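Long-range contacts in 457aa long hypothetical protein (Pyrococcus horikoshii, PDB 2CSU), which is of unknown function but belongs to the succinyl-CoA ligase-like proteins, with a CoA-binding-type Rossmann domain followed by two ligase-type domains: residues K149-A153 against E201-A205; R284-Q288 against G427-Y431; M371-V377 against P405-M411. All coordinates share one frame; numbering follows the deposited sequence.

Interaction 1: residues K149-A153 against E201-A205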
ATOM      1  N   LYS A 149       7.648  15.133  -8.819  1.00 32.17           N
ATOM      2  CA  LYS A 149       6.995  16.444  -8.824  1.00 32.91           C
ATOM      3  C   LYS A 149       5.533  16.335  -8.376  1.00 31.91           C
ATOM      4  O   LYS A 149       4.834  15.379  -8.672  1.00 32.21           O
ATOM      5  CB  LYS A 149       7.064  16.989 -10.251  1.00 34.37           C
ATOM      6  CG  LYS A 149       7.070  18.517 -10.298  1.00 37.33           C
ATOM      7  CD  LYS A 149       7.319  19.045 -11.710  1.00 40.03           C
ATOM      8  CE  LYS A 149       7.157  20.568 -11.804  1.00 40.83           C
ATOM      9  NZ  LYS A 149       5.737  20.914 -11.844  1.00 43.41           N
ATOM     10  N   GLY A 150       5.089  17.345  -7.595  1.00 30.93           N
ATOM     11  CA  GLY A 150       3.721  17.305  -7.088  1.00 29.95           C
ATOM     12  C   GLY A 150       3.314  18.621  -6.418  1.00 30.21           C
ATOM     13  O   GLY A 150       4.044  19.601  -6.387  1.00 30.45           O
ATOM     14  N   ASN A 151       2.070  18.626  -5.893  1.00 29.06           N
ATOM     15  CA  ASN A 151       1.537  19.855  -5.314  1.00 29.21           C
ATOM     16  C   ASN A 151       1.223  19.723  -3.814  1.00 28.81           C
ATOM     17  O   ASN A 151       0.495  20.523  -3.234  1.00 29.97           O
ATOM     18  CB  ASN A 151       0.282  20.254  -6.094  1.00 29.55           C
ATOM     19  CG  ASN A 151       0.642  20.601  -7.517  1.00 31.16           C
ATOM     20  OD1 ASN A 151       0.707  19.744  -8.396  1.00 31.75           O
ATOM     21  ND2 ASN A 151       0.829  21.908  -7.756  1.00 30.68           N
ATOM     22  N   VAL A 152       1.756  18.645  -3.193  1.00 27.51           N
ATOM     23  CA  VAL A 152       1.654  18.528  -1.744  1.00 26.33           C
ATOM     24  C   VAL A 152       2.962  18.920  -1.042  1.00 26.18           C
ATOM     25  O   VAL A 152       4.024  18.376  -1.305  1.00 26.13           O
ATOM     26  CB  VAL A 152       1.310  17.091  -1.382  1.00 27.28           C
ATOM     27  CG1 VAL A 152       1.574  16.880   0.107  1.00 27.05           C
ATOM     28  CG2 VAL A 152      -0.154  16.819  -1.673  1.00 26.84           C
ATOM     29  N   ALA A 153       2.920  19.901  -0.152  1.00 24.58           N
ATOM     30  CA  ALA A 153       4.112  20.324   0.566  1.00 24.33           C
ATOM     31  C   ALA A 153       4.172  19.440   1.804  1.00 24.33           C
ATOM     32  O   ALA A 153       3.227  19.407   2.595  1.00 25.05           O
ATOM     33  CB  ALA A 153       3.994  21.790   0.953  1.00 24.58           C
ATOM     34  N   GLU A 201       1.658  29.113  -4.939  1.00 42.35           N
ATOM     35  CA  GLU A 201       0.581  28.584  -5.769  1.00 42.42           C
ATOM     36  C   GLU A 201       0.764  27.091  -6.058  1.00 41.53           C
ATOM     37  O   GLU A 201      -0.174  26.360  -6.340  1.00 41.52           O
ATOM     38  CB  GLU A 201       0.568  29.365  -7.085  1.00 44.97           C
ATOM     39  CG  GLU A 201      -0.205  30.681  -6.978  1.00 49.03           C
ATOM     40  CD  GLU A 201      -0.506  31.202  -8.365  1.00 51.22           C
ATOM     41  OE1 GLU A 201      -0.698  30.397  -9.265  1.00 53.10           O
ATOM     42  OE2 GLU A 201      -0.537  32.420  -8.535  1.00 51.55           O
ATOM     43  N   GLU A 202       2.038  26.657  -6.019  1.00 40.14           N
ATOM     44  CA  GLU A 202       2.334  25.267  -6.342  1.00 39.25           C
ATOM     45  C   GLU A 202       1.895  24.318  -5.226  1.00 37.28           C
ATOM     46  O   GLU A 202       1.569  23.159  -5.445  1.00 36.58           O
ATOM     47  CB  GLU A 202       3.841  25.142  -6.574  1.00 41.08           C
ATOM     48  CG  GLU A 202       4.271  25.712  -7.927  1.00 44.26           C
ATOM     49  CD  GLU A 202       4.651  27.166  -7.761  1.00 46.68           C
ATOM     50  OE1 GLU A 202       3.944  27.880  -7.066  1.00 48.47           O
ATOM     51  OE2 GLU A 202       5.660  27.574  -8.334  1.00 48.43           O
ATOM     52  N   ASP A 203       1.932  24.839  -3.984  1.00 34.96           N
ATOM     53  CA  ASP A 203       1.506  24.023  -2.854  1.00 33.44           C
ATOM     54  C   ASP A 203      -0.009  24.093  -2.651  1.00 32.94           C
ATOM     55  O   ASP A 203      -0.559  25.062  -2.141  1.00 33.05           O
ATOM     56  CB  ASP A 203       2.229  24.521  -1.602  1.00 32.64           C
ATOM     57  CG  ASP A 203       3.726  24.568  -1.872  1.00 32.31           C
ATOM     58  OD1 ASP A 203       4.330  23.496  -1.934  1.00 32.56           O
ATOM     59  OD2 ASP A 203       4.264  25.660  -2.028  1.00 31.58           O
ATOM     60  N   LYS A 204      -0.696  23.034  -3.117  1.00 32.31           N
ATOM     61  CA  LYS A 204      -2.147  22.998  -2.984  1.00 31.78           C
ATOM     62  C   LYS A 204      -2.572  22.528  -1.590  1.00 30.53           C
ATOM     63  O   LYS A 204      -3.657  22.816  -1.103  1.00 31.04           O
ATOM     64  CB  LYS A 204      -2.700  22.049  -4.048  1.00 33.29           C
ATOM     65  CG  LYS A 204      -2.961  22.760  -5.378  1.00 36.60           C
ATOM     66  CD  LYS A 204      -3.061  21.783  -6.553  1.00 39.24           C
ATOM     67  CE  LYS A 204      -2.657  22.424  -7.886  1.00 41.58           C
ATOM     68  NZ  LYS A 204      -3.533  21.941  -8.951  1.00 43.51           N
ATOM     69  N   ALA A 205      -1.676  21.743  -0.962  1.00 28.03           N
ATOM     70  CA  ALA A 205      -1.967  21.246   0.378  1.00 26.87           C
ATOM     71  C   ALA A 205      -0.688  21.045   1.195  1.00 26.30           C
ATOM     72  O   ALA A 205       0.416  20.961   0.673  1.00 26.23           O
ATOM     73  CB  ALA A 205      -2.708  19.917   0.240  1.00 25.71           C
TER
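A parallel strand pair of the succinyl-CoA ligase-like flavodoxin domain begins here: Val152 and Ala205 form the bridge between strand 152-156 and strand 205-210, at the point where the loop after helix 190-197 swings in beside its neighbour. Ala153 N donates to Ala205 O at 2.8 Å. One step earlier Asn151 O accepts Lys204 N, also at 2.8 Å, and a weak bond from Ala205 N.

The side chain of Asn151 adds a further bond. With CG anti to its carbonyl carbon (chi1 -65°), ND2 swings over to Glu202 O at 2.7 Å; it arrives on a lone pair, while that oxygen sits 23° out of the amide plane. Lys204 lies alongside, pointing the same way, and its aliphatic CE rests 3.5 Å from Asn151 ND2. Beyond the bridge, Ala153 CB lies 3.4 Å from Asp203 OD1. This carboxylate belongs to a buried residue but is well supplied: OD1 bonds Ser177 OG, and OD2 meets both Thr200 OG1 and Lys178 NZ, the last as a salt bridge.

Strand 175-181 flanks strand 152-156, bringing Phe176 against Val152, while Leu197 of helix 190-197 covers Ala153 and Asp203.

Interaction 2: residues R284-Q288 against G427-Y431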
ATOM      1  N   ARG A 284      -3.213  14.774  -1.211  1.00 22.83           N
ATOM      2  CA  ARG A 284      -3.046  14.933  -2.649  1.00 24.05           C
ATOM      3  C   ARG A 284      -4.388  14.860  -3.379  1.00 24.54           C
ATOM      4  O   ARG A 284      -4.458  14.709  -4.592  1.00 24.53           O
ATOM      5  CB  ARG A 284      -2.121  13.821  -3.148  1.00 24.58           C
ATOM      6  CG  ARG A 284      -2.798  12.451  -3.131  1.00 24.66           C
ATOM      7  CD  ARG A 284      -2.154  11.479  -4.126  1.00 27.48           C
ATOM      8  NE  ARG A 284      -2.281  10.097  -3.652  1.00 26.02           N
ATOM      9  CZ  ARG A 284      -2.618   9.161  -4.559  1.00 26.65           C
ATOM     10  NH1 ARG A 284      -2.816   9.501  -5.821  1.00 26.78           N
ATOM     11  NH2 ARG A 284      -2.748   7.888  -4.176  1.00 28.72           N
ATOM     12  N   ALA A 285      -5.468  14.956  -2.583  1.00 24.63           N
ATOM     13  CA  ALA A 285      -6.798  14.958  -3.180  1.00 25.54           C
ATOM     14  C   ALA A 285      -7.241  16.376  -3.533  1.00 26.57           C
ATOM     15  O   ALA A 285      -8.278  16.605  -4.144  1.00 26.01           O
ATOM     16  CB  ALA A 285      -7.776  14.349  -2.176  1.00 23.73           C
ATOM     17  N   PHE A 286      -6.430  17.352  -3.087  1.00 26.54           N
ATOM     18  CA  PHE A 286      -6.796  18.737  -3.360  1.00 27.65           C
ATOM     19  C   PHE A 286      -6.286  19.194  -4.729  1.00 29.21           C
ATOM     20  O   PHE A 286      -6.052  20.370  -4.973  1.00 29.94           O
ATOM     21  CB  PHE A 286      -6.195  19.615  -2.262  1.00 27.37           C
ATOM     22  CG  PHE A 286      -6.896  19.352  -0.960  1.00 26.87           C
ATOM     23  CD1 PHE A 286      -8.111  19.975  -0.696  1.00 27.21           C
ATOM     24  CD2 PHE A 286      -6.325  18.505  -0.025  1.00 26.98           C
ATOM     25  CE1 PHE A 286      -8.753  19.745   0.512  1.00 28.12           C
ATOM     26  CE2 PHE A 286      -6.977  18.279   1.184  1.00 28.18           C
ATOM     27  CZ  PHE A 286      -8.192  18.895   1.457  1.00 27.94           C
ATOM     28  N   SER A 287      -6.086  18.200  -5.615  1.00 30.20           N
ATOM     29  CA  SER A 287      -5.858  18.525  -7.017  1.00 32.18           C
ATOM     30  C   SER A 287      -7.197  18.737  -7.724  1.00 32.12           C
ATOM     31  O   SER A 287      -7.282  19.133  -8.882  1.00 31.96           O
ATOM     32  CB  SER A 287      -5.103  17.359  -7.659  1.00 31.97           C
ATOM     33  OG  SER A 287      -6.009  16.582  -8.446  1.00 35.22           O
ATOM     34  N   GLN A 288      -8.271  18.407  -6.979  1.00 31.79           N
ATOM     35  CA  GLN A 288      -9.621  18.595  -7.494  1.00 33.06           C
ATOM     36  C   GLN A 288     -10.346  19.708  -6.731  1.00 33.76           C
ATOM     37  O   GLN A 288      -9.874  20.223  -5.728  1.00 34.24           O
ATOM     38  CB  GLN A 288     -10.381  17.277  -7.325  1.00 34.07           C
ATOM     39  CG  GLN A 288      -9.762  16.137  -8.134  1.00 33.24           C
ATOM     40  CD  GLN A 288     -10.397  16.097  -9.503  1.00 34.57           C
ATOM     41  OE1 GLN A 288     -11.601  16.182  -9.678  1.00 35.39           O
ATOM     42  NE2 GLN A 288      -9.512  15.957 -10.509  1.00 33.88           N
ATOM     43  N   GLY A 427      -4.767  15.382 -13.445  1.00 31.86           N
ATOM     44  CA  GLY A 427      -5.227  15.957 -12.184  1.00 30.41           C
ATOM     45  C   GLY A 427      -6.286  15.082 -11.506  1.00 29.58           C
ATOM     46  O   GLY A 427      -6.918  15.469 -10.532  1.00 30.27           O
ATOM     47  N   ILE A 428      -6.456  13.809 -11.839  1.00 28.19           N
ATOM     48  CA  ILE A 428      -7.360  12.949 -11.084  1.00 27.46           C
ATOM     49  C   ILE A 428      -6.619  12.050 -10.109  1.00 26.36           C
ATOM     50  O   ILE A 428      -5.964  11.090 -10.521  1.00 25.71           O
ATOM     51  CB  ILE A 428      -8.175  12.036 -12.021  1.00 27.62           C
ATOM     52  CG1 ILE A 428      -9.090  12.882 -12.909  1.00 28.49           C
ATOM     53  CG2 ILE A 428      -8.958  11.015 -11.203  1.00 28.55           C
ATOM     54  CD1 ILE A 428      -9.952  12.053 -13.859  1.00 27.54           C
ATOM     55  N   PRO A 429      -6.721  12.342  -8.799  1.00 26.01           N
ATOM     56  CA  PRO A 429      -6.038  11.520  -7.789  1.00 25.91           C
ATOM     57  C   PRO A 429      -6.522  10.081  -7.956  1.00 25.49           C
ATOM     58  O   PRO A 429      -7.722   9.831  -8.013  1.00 25.80           O
ATOM     59  CB  PRO A 429      -6.501  12.134  -6.461  1.00 25.04           C
ATOM     60  CG  PRO A 429      -6.815  13.550  -6.823  1.00 26.45           C
ATOM     61  CD  PRO A 429      -7.508  13.408  -8.160  1.00 26.21           C
ATOM     62  N   THR A 430      -5.592   9.141  -8.037  1.00 25.11           N
ATOM     63  CA  THR A 430      -5.958   7.744  -8.215  1.00 24.55           C
ATOM     64  C   THR A 430      -5.424   6.867  -7.105  1.00 23.15           C
ATOM     65  O   THR A 430      -4.224   6.857  -6.805  1.00 24.55           O
ATOM     66  CB  THR A 430      -5.480   7.231  -9.580  1.00 25.16           C
ATOM     67  OG1 THR A 430      -6.222   7.906 -10.606  1.00 26.48           O
ATOM     68  CG2 THR A 430      -5.702   5.713  -9.711  1.00 24.86           C
ATOM     69  N   TYR A 431      -6.332   6.112  -6.506  1.00 21.66           N
ATOM     70  CA  TYR A 431      -5.972   5.253  -5.395  1.00 20.98           C
ATOM     71  C   TYR A 431      -6.088   3.791  -5.739  1.00 21.87           C
ATOM     72  O   TYR A 431      -6.703   3.434  -6.730  1.00 22.44           O
ATOM     73  CB  TYR A 431      -6.849   5.609  -4.187  1.00 19.62           C
ATOM     74  CG  TYR A 431      -6.754   7.081  -3.842  1.00 19.23           C
ATOM     75  CD1 TYR A 431      -7.487   8.041  -4.554  1.00 17.82           C
ATOM     76  CD2 TYR A 431      -5.887   7.521  -2.847  1.00 17.81           C
ATOM     77  CE1 TYR A 431      -7.353   9.405  -4.273  1.00 17.81           C
ATOM     78  CE2 TYR A 431      -5.743   8.873  -2.565  1.00 17.62           C
ATOM     79  CZ  TYR A 431      -6.474   9.810  -3.274  1.00 17.27           C
ATOM     80  OH  TYR A 431      -6.324  11.147  -2.973  1.00 18.06           O
TER
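Arg284 reaches across to Thr430 and Tyr431 from the residue where the helix 276-283 gives way to a loop. Its CB carries CG between the backbone N and the carbonyl carbon (chi1 72°), and CG passes 3.8 Å from Tyr431 OH. From there the chain runs extended to NE, which comes near Tyr431 CE2, so that arginine and tyrosine slide past each other in opposite directions. CZ then lies 4.2 Å from the centroid of the Tyr431 ring, an off-centre cation-pi contact with the two planes 33° apart. At the tip, NH1 and NH2 both donate to Thr430 O, each at 3.2 Å, an end-on grip on one atom. That oxygen lies near the guanidinium plane, but both donors reach it from the same face of its carbonyl, well above the plane. Glu424 fixes the end further: its OE2 makes a salt bridge with NH1 and also accepts Thr430 N, probably helping to balance the arginine's charge.

Past Arg284, the ring of Pro429 wedges against the loop, CG 3.4 Å from Arg284 O and CD 3.5 Å from Gln288 CG. Gln288 bends at chi2 (-90°), which turns NE2 onto Gly427 O at 2.6 Å, and its OE1 is taken by Val406 N. Ser287 OG stands 2.5 Å from the same Gly427 O. Gly427, with positive phi, is the C-prime residue of the Schellman motif ending helix 417-424.

The contact therefore joins the loop after helix 276-283 to strand 430-431, which pairs with strand 406-411 in the sheet. Helix 434-450 lies against Ala285 and Tyr431 through Ala440, and Ser281 O of helix 276-283 accepts the tyrosine hydroxyl.

Interaction 3: residues M371-V377 against P405-M411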
HETATM    1  N   MSE A 371     -19.878  14.609  -5.589  1.00 36.31           N
HETATM    2  CA  MSE A 371     -18.576  14.028  -5.845  1.00 36.43           C
HETATM    3  C   MSE A 371     -18.730  12.703  -6.590  1.00 34.69           C
HETATM    4  O   MSE A 371     -19.690  11.978  -6.375  1.00 34.57           O
HETATM    5  CB  MSE A 371     -17.852  13.816  -4.511  1.00 38.20           C
HETATM    6  CG  MSE A 371     -16.359  13.547  -4.625  1.00 40.27           C
HETATM    7 SE   MSE A 371     -15.531  13.765  -3.035  1.00 46.00          SE
HETATM    8  CE  MSE A 371     -15.575  12.250  -2.510  1.00 36.86           C
ATOM      9  N   LEU A 372     -17.783  12.396  -7.467  1.00 33.36           N
ATOM     10  CA  LEU A 372     -17.825  11.158  -8.231  1.00 32.98           C
ATOM     11  C   LEU A 372     -16.581  10.313  -7.960  1.00 32.25           C
ATOM     12  O   LEU A 372     -15.453  10.772  -8.131  1.00 32.70           O
ATOM     13  CB  LEU A 372     -17.929  11.479  -9.730  1.00 34.27           C
ATOM     14  CG  LEU A 372     -18.073  10.351 -10.762  1.00 35.98           C
ATOM     15  CD1 LEU A 372     -19.382   9.620 -10.506  1.00 37.07           C
ATOM     16  CD2 LEU A 372     -18.073  10.886 -12.162  1.00 37.17           C
ATOM     17  N   ILE A 373     -16.795   9.084  -7.515  1.00 30.81           N
ATOM     18  CA  ILE A 373     -15.730   8.100  -7.324  1.00 29.84           C
ATOM     19  C   ILE A 373     -15.756   7.010  -8.401  1.00 29.12           C
ATOM     20  O   ILE A 373     -16.678   6.213  -8.502  1.00 29.59           O
ATOM     21  CB  ILE A 373     -15.898   7.471  -5.939  1.00 29.58           C
ATOM     22  CG1 ILE A 373     -15.507   8.481  -4.855  1.00 30.31           C
ATOM     23  CG2 ILE A 373     -14.973   6.246  -5.800  1.00 29.62           C
ATOM     24  CD1 ILE A 373     -15.566   7.879  -3.450  1.00 29.85           C
ATOM     25  N   ALA A 374     -14.709   7.024  -9.248  1.00 28.43           N
ATOM     26  CA  ALA A 374     -14.636   6.005 -10.299  1.00 26.98           C
ATOM     27  C   ALA A 374     -13.770   4.799  -9.895  1.00 26.14           C
ATOM     28  O   ALA A 374     -12.577   4.905  -9.645  1.00 26.58           O
ATOM     29  CB  ALA A 374     -14.062   6.662 -11.557  1.00 27.75           C
ATOM     30  N   ILE A 375     -14.427   3.621  -9.812  1.00 25.64           N
ATOM     31  CA  ILE A 375     -13.712   2.393  -9.445  1.00 25.19           C
ATOM     32  C   ILE A 375     -13.599   1.425 -10.635  1.00 25.07           C
ATOM     33  O   ILE A 375     -14.576   1.086 -11.298  1.00 26.04           O
ATOM     34  CB  ILE A 375     -14.485   1.719  -8.306  1.00 23.33           C
ATOM     35  CG1 ILE A 375     -14.544   2.643  -7.084  1.00 21.50           C
ATOM     36  CG2 ILE A 375     -13.777   0.416  -7.883  1.00 23.53           C
ATOM     37  CD1 ILE A 375     -15.407   2.065  -5.960  1.00 20.27           C
ATOM     38  N   CYS A 376     -12.354   0.992 -10.928  1.00 25.57           N
ATOM     39  CA  CYS A 376     -12.209   0.116 -12.060  1.00 25.80           C
ATOM     40  C   CYS A 376     -11.159  -0.943 -11.788  1.00 26.39           C
ATOM     41  O   CYS A 376      -9.984  -0.670 -11.587  1.00 26.48           O
ATOM     42  CB  CYS A 376     -11.754   0.958 -13.249  1.00 24.93           C
ATOM     43  SG  CYS A 376     -11.334  -0.061 -14.683  1.00 26.41           S
ATOM     44  N   VAL A 377     -11.641  -2.184 -11.713  1.00 26.69           N
ATOM     45  CA  VAL A 377     -10.714  -3.268 -11.910  1.00 27.64           C
ATOM     46  C   VAL A 377     -10.394  -3.358 -13.406  1.00 28.82           C
ATOM     47  O   VAL A 377     -11.268  -3.467 -14.258  1.00 29.26           O
ATOM     48  CB  VAL A 377     -11.377  -4.550 -11.423  1.00 27.93           C
ATOM     49  CG1 VAL A 377     -10.398  -5.710 -11.572  1.00 28.05           C
ATOM     50  CG2 VAL A 377     -11.764  -4.408  -9.963  1.00 26.48           C
ATOM     51  N   PRO A 405     -15.541  17.548  -7.581  1.00 34.43           N
ATOM     52  CA  PRO A 405     -14.353  16.710  -7.425  1.00 32.86           C
ATOM     53  C   PRO A 405     -14.575  15.301  -7.965  1.00 31.77           C
ATOM     54  O   PRO A 405     -15.658  14.728  -7.818  1.00 30.70           O
ATOM     55  CB  PRO A 405     -14.123  16.728  -5.914  1.00 34.00           C
ATOM     56  CG  PRO A 405     -15.516  16.849  -5.364  1.00 33.96           C
ATOM     57  CD  PRO A 405     -16.126  17.891  -6.272  1.00 34.07           C
ATOM     58  N   VAL A 406     -13.544  14.757  -8.601  1.00 31.02           N
ATOM     59  CA  VAL A 406     -13.579  13.398  -9.121  1.00 30.85           C
ATOM     60  C   VAL A 406     -12.405  12.576  -8.592  1.00 30.08           C
ATOM     61  O   VAL A 406     -11.243  12.946  -8.705  1.00 31.00           O
ATOM     62  CB  VAL A 406     -13.521  13.474 -10.645  1.00 31.89           C
ATOM     63  CG1 VAL A 406     -13.463  12.064 -11.228  1.00 31.71           C
ATOM     64  CG2 VAL A 406     -14.751  14.184 -11.176  1.00 31.49           C
ATOM     65  N   LEU A 407     -12.748  11.447  -7.947  1.00 29.72           N
ATOM     66  CA  LEU A 407     -11.707  10.571  -7.430  1.00 28.31           C
ATOM     67  C   LEU A 407     -11.733   9.217  -8.136  1.00 27.47           C
ATOM     68  O   LEU A 407     -12.767   8.727  -8.571  1.00 27.47           O
ATOM     69  CB  LEU A 407     -11.951  10.380  -5.935  1.00 29.21           C
ATOM     70  CG  LEU A 407     -11.919  11.707  -5.173  1.00 29.84           C
ATOM     71  CD1 LEU A 407     -12.112  11.523  -3.667  1.00 29.48           C
ATOM     72  CD2 LEU A 407     -10.598  12.456  -5.353  1.00 28.57           C
ATOM     73  N   ALA A 408     -10.535   8.629  -8.282  1.00 26.49           N
ATOM     74  CA  ALA A 408     -10.454   7.338  -8.946  1.00 26.66           C
ATOM     75  C   ALA A 408      -9.817   6.281  -8.047  1.00 26.91           C
ATOM     76  O   ALA A 408      -8.932   6.547  -7.244  1.00 26.76           O
ATOM     77  CB  ALA A 408      -9.632   7.506 -10.226  1.00 26.54           C
HETATM   78  N   MSE A 409     -10.352   5.055  -8.165  1.00 27.70           N
HETATM   79  CA  MSE A 409      -9.698   3.924  -7.534  1.00 29.28           C
HETATM   80  C   MSE A 409      -9.556   2.771  -8.519  1.00 28.53           C
HETATM   81  O   MSE A 409     -10.517   2.098  -8.870  1.00 27.71           O
HETATM   82  CB  MSE A 409     -10.548   3.487  -6.339  1.00 32.11           C
HETATM   83  CG  MSE A 409      -9.746   2.682  -5.314  1.00 37.00           C
HETATM   84 SE   MSE A 409     -10.366   1.004  -5.132  1.00 47.90          SE
HETATM   85  CE  MSE A 409      -8.863   0.133  -5.597  1.00 38.41           C
ATOM     86  N   PHE A 410      -8.315   2.598  -9.000  1.00 28.04           N
ATOM     87  CA  PHE A 410      -8.085   1.608 -10.047  1.00 29.81           C
ATOM     88  C   PHE A 410      -7.281   0.410  -9.541  1.00 30.71           C
ATOM     89  O   PHE A 410      -6.347   0.530  -8.758  1.00 31.51           O
ATOM     90  CB  PHE A 410      -7.334   2.295 -11.187  1.00 28.24           C
ATOM     91  CG  PHE A 410      -8.310   2.838 -12.187  1.00 27.86           C
ATOM     92  CD1 PHE A 410      -9.345   3.660 -11.762  1.00 25.84           C
ATOM     93  CD2 PHE A 410      -8.161   2.532 -13.531  1.00 27.11           C
ATOM     94  CE1 PHE A 410     -10.235   4.181 -12.689  1.00 26.48           C
ATOM     95  CE2 PHE A 410      -9.058   3.061 -14.457  1.00 25.49           C
ATOM     96  CZ  PHE A 410     -10.095   3.888 -14.041  1.00 25.20           C
HETATM   97  N   MSE A 411      -7.697  -0.787  -9.998  1.00 32.28           N
HETATM   98  CA  MSE A 411      -6.993  -1.998  -9.595  1.00 34.77           C
HETATM   99  C   MSE A 411      -6.676  -2.888 -10.800  1.00 34.87           C
HETATM  100  O   MSE A 411      -7.503  -3.129 -11.669  1.00 35.83           O
HETATM  101  CB  MSE A 411      -7.882  -2.761  -8.612  1.00 36.20           C
HETATM  102  CG  MSE A 411      -8.011  -2.049  -7.264  1.00 40.31           C
HETATM  103 SE   MSE A 411      -9.138  -2.897  -6.149  1.00 44.41          SE
HETATM  104  CE  MSE A 411      -8.209  -4.429  -5.977  1.00 42.07           C
TER
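Cys376 lays its CB over the centre of the Phe410 ring, 3.5 Å from the centroid and 14° off the normal, a CH-pi contact. With SG anti to the backbone N (chi1 173°), the sulfur reaches the same ring obliquely, 4.3 Å from its centroid. Ala374 O meets the ring at its edge. At the other end, Met371, a selenomethionine, crosses Pro405 at about a right angle, CG to CG a tight 3.5 Å; its chain then bends at chi3, putting CE 3.7 Å from Leu407 CD1.

These pairs sit on neighbouring parallel strands in the sheet of the Ligase-CoA domain, 371-377 and 406-411, linked through helix 388-400 as a beta-alpha-beta unit. Six backbone bonds join them in register, from Leu372 N on Pro405 O to Met411 N on Cys376 O, the latter 2.8 Å long.

Side chains alternate between the faces. Leu372, Ala374, Cys376, Val406, Ala408 and Phe410 share one, where helices 353-365 and 388-400 pack: Leu364 meets Leu372 and Val406, Ala390 meets Phe410. Ile373, Ile375, Val377, Leu407, Met409 and Met411 share the other. There the side chains of Ile373 and Leu407 cross at a slant, Ile373 CG1 4.2 Å from Leu407 CB, and those of Ile375 and Met409 meet the same way. Helix 303-314 covers the isoleucines and helix 434-450 covers Leu407, while Ala160 and Gly164 of the second subunit pack on Val377 and Met411.

In the fold
From the N terminus, interaction 1 closes first, bringing 201-205 back beside 149-153 across 47 residues. Interaction 2 opens later, at 284-288, and spans the longest loop, closing only at 427-431. Within that loop interaction 3 opens and closes, so 3 nests in 2 while 1 stands in series with both. Neighbours touch: Val152 CG2 packs on Arg284 CA at 3.6 Å, joining 1 to 2, and Tyr431 N probably bonds to Ala408 O, joining 2 to 3. Interaction 2 thus lies between the sheet of strands 152-156 and 205-210, which its 284-288 side touches, and the sheet holding strands 406-411 and 430-431, whereas the centres of 1 and 3 lie about 22 Å apart.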